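Acyl-coenzyme A oxidase 1 (Yarrowia lipolytica, PDB 5Y9D) catalyses the FAD-dependent oxidation of acyl-CoA by molecular oxygen to (2E)-enoyl-CoA and hydrogen peroxide in peroxisomal fatty acid beta-oxidation. Local coordinates at residues Y354-H357 against Q358-L362; N626-V629 against D630-C633. One frame throughout, in Å; residues are numbered along the deposited sequence.

Contact 1 of 2, residues Y354-H357 against Q358-L362; sequences YPYH and QRRLL. With FAD (flavin-adenine dinucleotide), chain D.
The guanidinium of R360 carries H357 over one face: CE1 of the imidazole stands 4.3 Å above its plane, displaced toward the rim, and the two planes are 61° apart. At its edge, in the plane, NH1 of R360 donates to O2B of the FAD ribose at 3.0 Å, with a second, weak bond to O3B. The R360 chain bends at chi3 on its way to these 2',3' hydroxyls. On the N-cap residue Y354, the adenine lies over one ring face, offset toward the rim, with CE2 of Y354 3.2 Å from C6A of FAD; Y354 OH is hydrogen-bonded to Q339 O. With an alanine at Y354 the adenine is likely to lose the aromatic surface against it, and Q339 O its hydroxyl mate.

The ring of Y356 is flanked obliquely by two arginine chains. CD of R359 reaches CE1 of Y356 at 3.5 Å, with the guanidinium, held by salt bridges from NH1 to E605 and from NH2 to D630, only 15° from the ring plane; CD of R360 approaches CD2 of Y356 at 3.8 Å. F562 of the second subunit stacks on the Y356 ring. H357 has its CG anti to the backbone N (chi1 -156°), which sets the imidazole alongside L361, and CD1 of L361 meets NE2 of H357 at 3.6 Å.

Three i to i+4 backbone bonds tie the turn together: R359 N to P355 O, R360 N to Y356 O (2.8 Å) and L361 N to H357 O. This opening turn of helix 355-391 thus contributes to the adenosine end of a FAD pocket built at a subunit interface, as in the acyl-CoA dehydrogenase and oxidase superfamily: Y354, H357 and R360 come from one chain, and D466 and S175 of the second subunit are also hydrogen-bonded to the cofactor.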
loop_
_atom_site.group_PDB
_atom_site.type_symbol
_atom_site.label_atom_id
_atom_site.label_comp_id
_atom_site.label_asym_id
_atom_site.label_seq_id
_atom_site.Cartn_x
_atom_site.Cartn_y
_atom_site.Cartn_z
ATOM N N TYR A 354 -14.922 2.167 -19.849
ATOM C CA TYR A 354 -15.685 2.797 -18.750
ATOM C C TYR A 354 -14.951 4.039 -18.255
ATOM O O TYR A 354 -13.828 3.938 -17.842
ATOM C CB TYR A 354 -15.840 1.867 -17.560
ATOM C CG TYR A 354 -16.722 0.670 -17.753
ATOM C CD1 TYR A 354 -17.995 0.791 -18.306
ATOM C CD2 TYR A 354 -16.303 -0.594 -17.349
ATOM C CE1 TYR A 354 -18.816 -0.313 -18.441
ATOM C CE2 TYR A 354 -17.111 -1.698 -17.495
ATOM C CZ TYR A 354 -18.374 -1.561 -18.041
ATOM O OH TYR A 354 -19.190 -2.686 -18.223
ATOM N N PRO A 355 -15.582 5.213 -18.292
ATOM C CA PRO A 355 -14.938 6.480 -17.840
ATOM C C PRO A 355 -14.289 6.529 -16.440
ATOM O O PRO A 355 -13.272 7.249 -16.272
ATOM C CB PRO A 355 -16.062 7.511 -17.931
ATOM C CG PRO A 355 -16.941 6.985 -19.026
ATOM C CD PRO A 355 -16.843 5.468 -19.014
ATOM N N TYR A 356 -14.800 5.790 -15.463
ATOM C CA TYR A 356 -14.162 5.804 -14.136
ATOM C C TYR A 356 -12.766 5.165 -14.127
ATOM O O TYR A 356 -11.857 5.627 -13.427
ATOM C CB TYR A 356 -15.010 5.159 -13.015
ATOM C CG TYR A 356 -14.547 5.665 -11.656
ATOM C CD1 TYR A 356 -14.599 7.028 -11.356
ATOM C CD2 TYR A 356 -14.009 4.809 -10.710
ATOM C CE1 TYR A 356 -14.153 7.516 -10.143
ATOM C CE2 TYR A 356 -13.568 5.286 -9.480
ATOM C CZ TYR A 356 -13.640 6.639 -9.199
ATOM O OH TYR A 356 -13.193 7.145 -7.989
ATOM N N HIS A 357 -12.611 4.115 -14.912
ATOM C CA HIS A 357 -11.364 3.378 -14.993
ATOM C C HIS A 357 -10.321 4.265 -15.632
ATOM O O HIS A 357 -9.157 4.246 -15.237
ATOM C CB HIS A 357 -11.586 2.094 -15.793
ATOM C CG HIS A 357 -10.606 1.005 -15.488
ATOM N ND1 HIS A 357 -10.771 0.130 -14.437
ATOM C CD2 HIS A 357 -9.467 0.633 -16.109
ATOM C CE1 HIS A 357 -9.770 -0.728 -14.416
ATOM N NE2 HIS A 357 -8.961 -0.438 -15.419
ATOM N N GLN A 358 -10.748 5.080 -16.588
ATOM C CA GLN A 358 -9.857 6.025 -17.218
ATOM C C GLN A 358 -9.360 7.008 -16.167
ATOM O O GLN A 358 -8.145 7.253 -16.021
ATOM C CB GLN A 358 -10.583 6.786 -18.328
ATOM C CG GLN A 358 -11.196 5.886 -19.397
ATOM C CD GLN A 358 -11.760 6.655 -20.573
ATOM O OE1 GLN A 358 -11.852 7.875 -20.553
ATOM N NE2 GLN A 358 -12.157 5.934 -21.603
ATOM N N ARG A 359 -10.276 7.562 -15.392
ATOM C CA ARG A 359 -9.822 8.515 -14.398
ATOM C C ARG A 359 -9.016 7.839 -13.253
ATOM O O ARG A 359 -8.209 8.487 -12.618
ATOM C CB ARG A 359 -10.965 9.398 -13.910
ATOM C CG ARG A 359 -11.574 8.985 -12.597
ATOM C CD ARG A 359 -12.778 9.865 -12.282
ATOM N NE ARG A 359 -12.433 11.270 -12.051
ATOM C CZ ARG A 359 -12.751 12.286 -12.853
ATOM N NH1 ARG A 359 -12.397 13.509 -12.510
ATOM N NH2 ARG A 359 -13.416 12.102 -13.982
ATOM N N ARG A 360 -9.191 6.543 -13.014
ATOM C CA ARG A 360 -8.322 5.874 -12.068
ATOM C C ARG A 360 -6.900 5.825 -12.626
ATOM O O ARG A 360 -5.945 6.094 -11.879
ATOM C CB ARG A 360 -8.792 4.467 -11.733
ATOM C CG ARG A 360 -10.063 4.401 -10.908
ATOM C CD ARG A 360 -10.709 3.022 -11.055
ATOM N NE ARG A 360 -9.879 2.001 -10.439
ATOM C CZ ARG A 360 -10.235 0.737 -10.227
ATOM N NH1 ARG A 360 -11.425 0.270 -10.606
ATOM N NH2 ARG A 360 -9.373 -0.075 -9.626
ATOM N N LEU A 361 -6.742 5.547 -13.928
ATOM C CA LEU A 361 -5.394 5.255 -14.434
ATOM C C LEU A 361 -4.678 6.344 -15.220
ATOM O O LEU A 361 -3.482 6.541 -15.039
ATOM C CB LEU A 361 -5.402 3.979 -15.251
ATOM C CG LEU A 361 -5.876 2.754 -14.460
ATOM C CD1 LEU A 361 -5.970 1.566 -15.407
ATOM C CD2 LEU A 361 -4.980 2.451 -13.257
ATOM N N LEU A 362 -5.399 7.032 -16.093
ATOM C CA LEU A 362 -4.757 7.934 -17.048
ATOM C C LEU A 362 -4.106 9.160 -16.392
ATOM O O LEU A 362 -3.044 9.637 -16.820
ATOM C CB LEU A 362 -5.766 8.331 -18.123
ATOM C CG LEU A 362 -6.258 7.132 -18.958
ATOM C CD1 LEU A 362 -7.097 7.595 -20.142
ATOM C CD2 LEU A 362 -5.103 6.264 -19.463
HETATM P PA FAD D . -13.294 -7.644 -12.660
HETATM O O1A FAD D . -12.901 -8.022 -14.030
HETATM O O2A FAD D . -14.687 -7.737 -12.225
HETATM O O5B FAD D . -12.794 -6.171 -12.476
HETATM C C5B FAD D . -11.646 -5.692 -13.145
HETATM C C4B FAD D . -11.475 -4.213 -12.880
HETATM O O4B FAD D . -12.345 -3.471 -13.723
HETATM C C3B FAD D . -11.820 -3.868 -11.447
HETATM O O3B FAD D . -10.845 -2.980 -10.938
HETATM C C2B FAD D . -13.159 -3.180 -11.530
HETATM O O2B FAD D . -13.266 -2.078 -10.643
HETATM C C1B FAD D . -13.256 -2.699 -12.957
HETATM N N9A FAD D . -14.659 -2.853 -13.383
HETATM C C8A FAD D . -15.330 -3.992 -13.522
HETATM N N7A FAD D . -16.593 -3.752 -13.905
HETATM C C5A FAD D . -16.748 -2.430 -14.003
HETATM C C6A FAD D . -17.829 -1.482 -14.355
HETATM N N6A FAD D . -19.045 -1.914 -14.699
HETATM N N1A FAD D . -17.568 -0.174 -14.328
HETATM C C2A FAD D . -16.369 0.276 -13.994
HETATM N N3A FAD D . -15.355 -0.515 -13.669
HETATM C C4A FAD D . -15.468 -1.847 -13.652
HETATM N N1 FAD D . -14.002 -16.563 -6.210
HETATM C C2 FAD D . -14.727 -17.629 -5.884
HETATM O O2 FAD D . -15.738 -17.864 -6.530
HETATM N N3 FAD D . -14.402 -18.447 -4.903
HETATM C C4 FAD D . -13.332 -18.246 -4.171
HETATM O O4 FAD D . -13.063 -19.027 -3.270
HETATM C C4X FAD D . -12.474 -17.096 -4.452
HETATM N N5 FAD D . -11.379 -16.839 -3.742
HETATM C C5X FAD D . -10.623 -15.782 -4.034
HETATM C C6 FAD D . -9.494 -15.563 -3.290
HETATM C C7 FAD D . -8.698 -14.489 -3.566
HETATM C C7M FAD D . -7.474 -14.251 -2.743
HETATM C C8 FAD D . -9.057 -13.576 -4.666
HETATM C C8M FAD D . -8.177 -12.404 -4.961
HETATM C C9 FAD D . -10.194 -13.788 -5.415
HETATM C C9A FAD D . -10.986 -14.871 -5.136
HETATM N N10 FAD D . -12.140 -15.115 -5.880
HETATM C C10 FAD D . -12.891 -16.237 -5.553
HETATM C "C1'" FAD D . -12.532 -14.255 -6.986
HETATM C "C2'" FAD D . -12.868 -12.855 -6.544
HETATM O "O2'" FAD D . -14.205 -12.888 -6.105
HETATM C "C3'" FAD D . -12.756 -11.913 -7.726
HETATM O "O3'" FAD D . -11.434 -11.421 -7.759
HETATM C "C4'" FAD D . -13.707 -10.730 -7.655
HETATM O "O4'" FAD D . -14.986 -11.152 -7.200
HETATM C "C5'" FAD D . -13.920 -10.111 -9.016
HETATM O "O5'" FAD D . -12.679 -9.762 -9.581
HETATM P P FAD D . -12.468 -9.864 -11.116
HETATM O O1P FAD D . -11.167 -10.477 -11.331
HETATM O O2P FAD D . -13.665 -10.462 -11.702
HETATM O O3P FAD D . -12.374 -8.368 -11.588
#

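Contact 2 of 2, residues N626-V629 against D630-C633; sequences NSLV and DELC
L628 O accepts the backbone N-H of L632 at 2.9 Å with an N-H...O angle of 169°, and the side chain of L632 closes over the same oxygen, CG of L632 coming to 3.4 Å from L628 O. E631 N to S627 O and C633 N to V629 O have the same length as that bond, whereas D630 N to N626 O is longer at 3.2 Å but nearly straight (176°). Four successive i to i+4 bonds identify this as regular alpha-helix, part of helix 619-637.

The side chains divide by direction. D630 has CG beside its own backbone N and anti to the carbonyl carbon (chi1 -66°), which folds the carboxyl group back over the preceding turn: CB of D630 lies 3.2 Å from S627 O, and OD1 comes close to N626 O. V629 and C633, one turn apart, meet through CG1 and SG at 4.1 Å, an apolar contact. L628 and E631 run side by side, pointing the same way, with CD2 of L628 3.8 Å from OE2 of E631.

The polar ends are met from outside: OD1 of D630 makes a salt bridge with R359 of helix 355-391, OE2 of E631 makes one with R513, and N626 ND2 is hydrogen-bonded to E605 of helix 589-606. L628 and L632 both pack on L601 of that last helix, while V629 touches R359 and C633 touches Q358.

The chemistry is therefore that of a helix wedged between neighbours: leucines settle against an apolar partner, while both acidic side chains meet arginines. The positive charge of R359 probably offsets some of the cost of placing the D630 group beside backbone oxygens, and R513 is likely to help keep E631 ionised.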
loop_
_atom_site.group_PDB
_atom_site.type_symbol
_atom_site.label_atom_id
_atom_site.label_comp_id
_atom_site.label_asym_id
_atom_site.label_seq_id
_atom_site.Cartn_x
_atom_site.Cartn_y
_atom_site.Cartn_z
ATOM N N ASN A 626 -14.017 19.039 -13.501
ATOM C CA ASN A 626 -14.427 17.652 -13.614
ATOM C C ASN A 626 -14.723 17.200 -15.045
ATOM O O ASN A 626 -14.280 16.133 -15.440
ATOM C CB ASN A 626 -15.649 17.380 -12.737
ATOM C CG ASN A 626 -15.372 17.595 -11.261
ATOM O OD1 ASN A 626 -16.142 18.278 -10.578
ATOM N ND2 ASN A 626 -14.260 17.030 -10.758
ATOM N N SER A 627 -15.461 18.013 -15.801
ATOM C CA SER A 627 -15.779 17.726 -17.201
ATOM C C SER A 627 -14.537 17.691 -18.083
ATOM O O SER A 627 -14.410 16.810 -18.950
ATOM C CB SER A 627 -16.731 18.793 -17.779
ATOM O OG SER A 627 -18.075 18.518 -17.458
ATOM N N LEU A 628 -13.663 18.686 -17.903
ATOM C CA LEU A 628 -12.411 18.746 -18.652
ATOM C C LEU A 628 -11.516 17.498 -18.421
ATOM O O LEU A 628 -10.954 16.959 -19.355
ATOM C CB LEU A 628 -11.642 20.041 -18.321
ATOM C CG LEU A 628 -12.258 21.372 -18.781
ATOM C CD1 LEU A 628 -11.273 22.515 -18.570
ATOM C CD2 LEU A 628 -12.698 21.345 -20.242
ATOM N N VAL A 629 -11.403 17.057 -17.175
ATOM C CA VAL A 629 -10.690 15.825 -16.854
ATOM C C VAL A 629 -11.268 14.656 -17.658
ATOM O O VAL A 629 -10.524 13.939 -18.338
ATOM C CB VAL A 629 -10.732 15.551 -15.328
ATOM C CG1 VAL A 629 -10.463 14.085 -15.003
ATOM C CG2 VAL A 629 -9.754 16.471 -14.612
ATOM N N ASP A 630 -12.587 14.495 -17.587
ATOM C CA ASP A 630 -13.325 13.540 -18.420
ATOM C C ASP A 630 -12.985 13.620 -19.920
ATOM O O ASP A 630 -12.808 12.575 -20.570
ATOM C CB ASP A 630 -14.826 13.747 -18.241
ATOM C CG ASP A 630 -15.315 13.416 -16.825
ATOM O OD1 ASP A 630 -14.542 13.549 -15.852
ATOM O OD2 ASP A 630 -16.490 13.021 -16.689
ATOM N N GLU A 631 -12.897 14.836 -20.470
ATOM C CA GLU A 631 -12.538 15.016 -21.888
ATOM C C GLU A 631 -11.118 14.583 -22.171
ATOM O O GLU A 631 -10.843 13.894 -23.148
ATOM C CB GLU A 631 -12.634 16.481 -22.340
ATOM C CG GLU A 631 -14.001 16.984 -22.750
ATOM C CD GLU A 631 -14.001 18.486 -23.093
ATOM O OE1 GLU A 631 -13.141 18.939 -23.897
ATOM O OE2 GLU A 631 -14.876 19.211 -22.564
ATOM N N LEU A 632 -10.205 15.061 -21.348
ATOM C CA LEU A 632 -8.771 14.797 -21.517
ATOM C C LEU A 632 -8.460 13.292 -21.439
ATOM O O LEU A 632 -7.585 12.784 -22.167
ATOM C CB LEU A 632 -7.986 15.593 -20.464
ATOM C CG LEU A 632 -7.884 17.093 -20.804
ATOM C CD1 LEU A 632 -7.412 17.914 -19.635
ATOM C CD2 LEU A 632 -6.921 17.323 -21.960
ATOM N N CYS A 633 -9.201 12.608 -20.566
ATOM C CA CYS A 633 -9.077 11.173 -20.355
ATOM C C CYS A 633 -9.481 10.462 -21.643
ATOM O O CYS A 633 -8.742 9.626 -22.176
ATOM C CB CYS A 633 -9.972 10.707 -19.196
ATOM S SG CYS A 633 -9.388 10.984 -17.488
#

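Contact 1 and contact 2 lie on two helices, 355-391 and 619-637, and their centres are 10 Å apart. A salt bridge from R359 NH2 to D630 OD1 (2.6 Å) joins them directly, and R359 NH1 forms a salt bridge with E605, whose carboxylate also accepts a hydrogen bond from N626 ND2. Around that ion pair the helices pack closely: CG1 of V629 is 3.2 Å from NH1 of R359, and CB of C633 is 3.7 Å from OE1 of Q358. Of the two, only contact 1 touches the cofactor; the side chain of D630 is about 13 Å from a bound FAD. Helix 619-637 packs on the flank of helix 355-391 turned away from FAD, and both contacts also meet the second subunit.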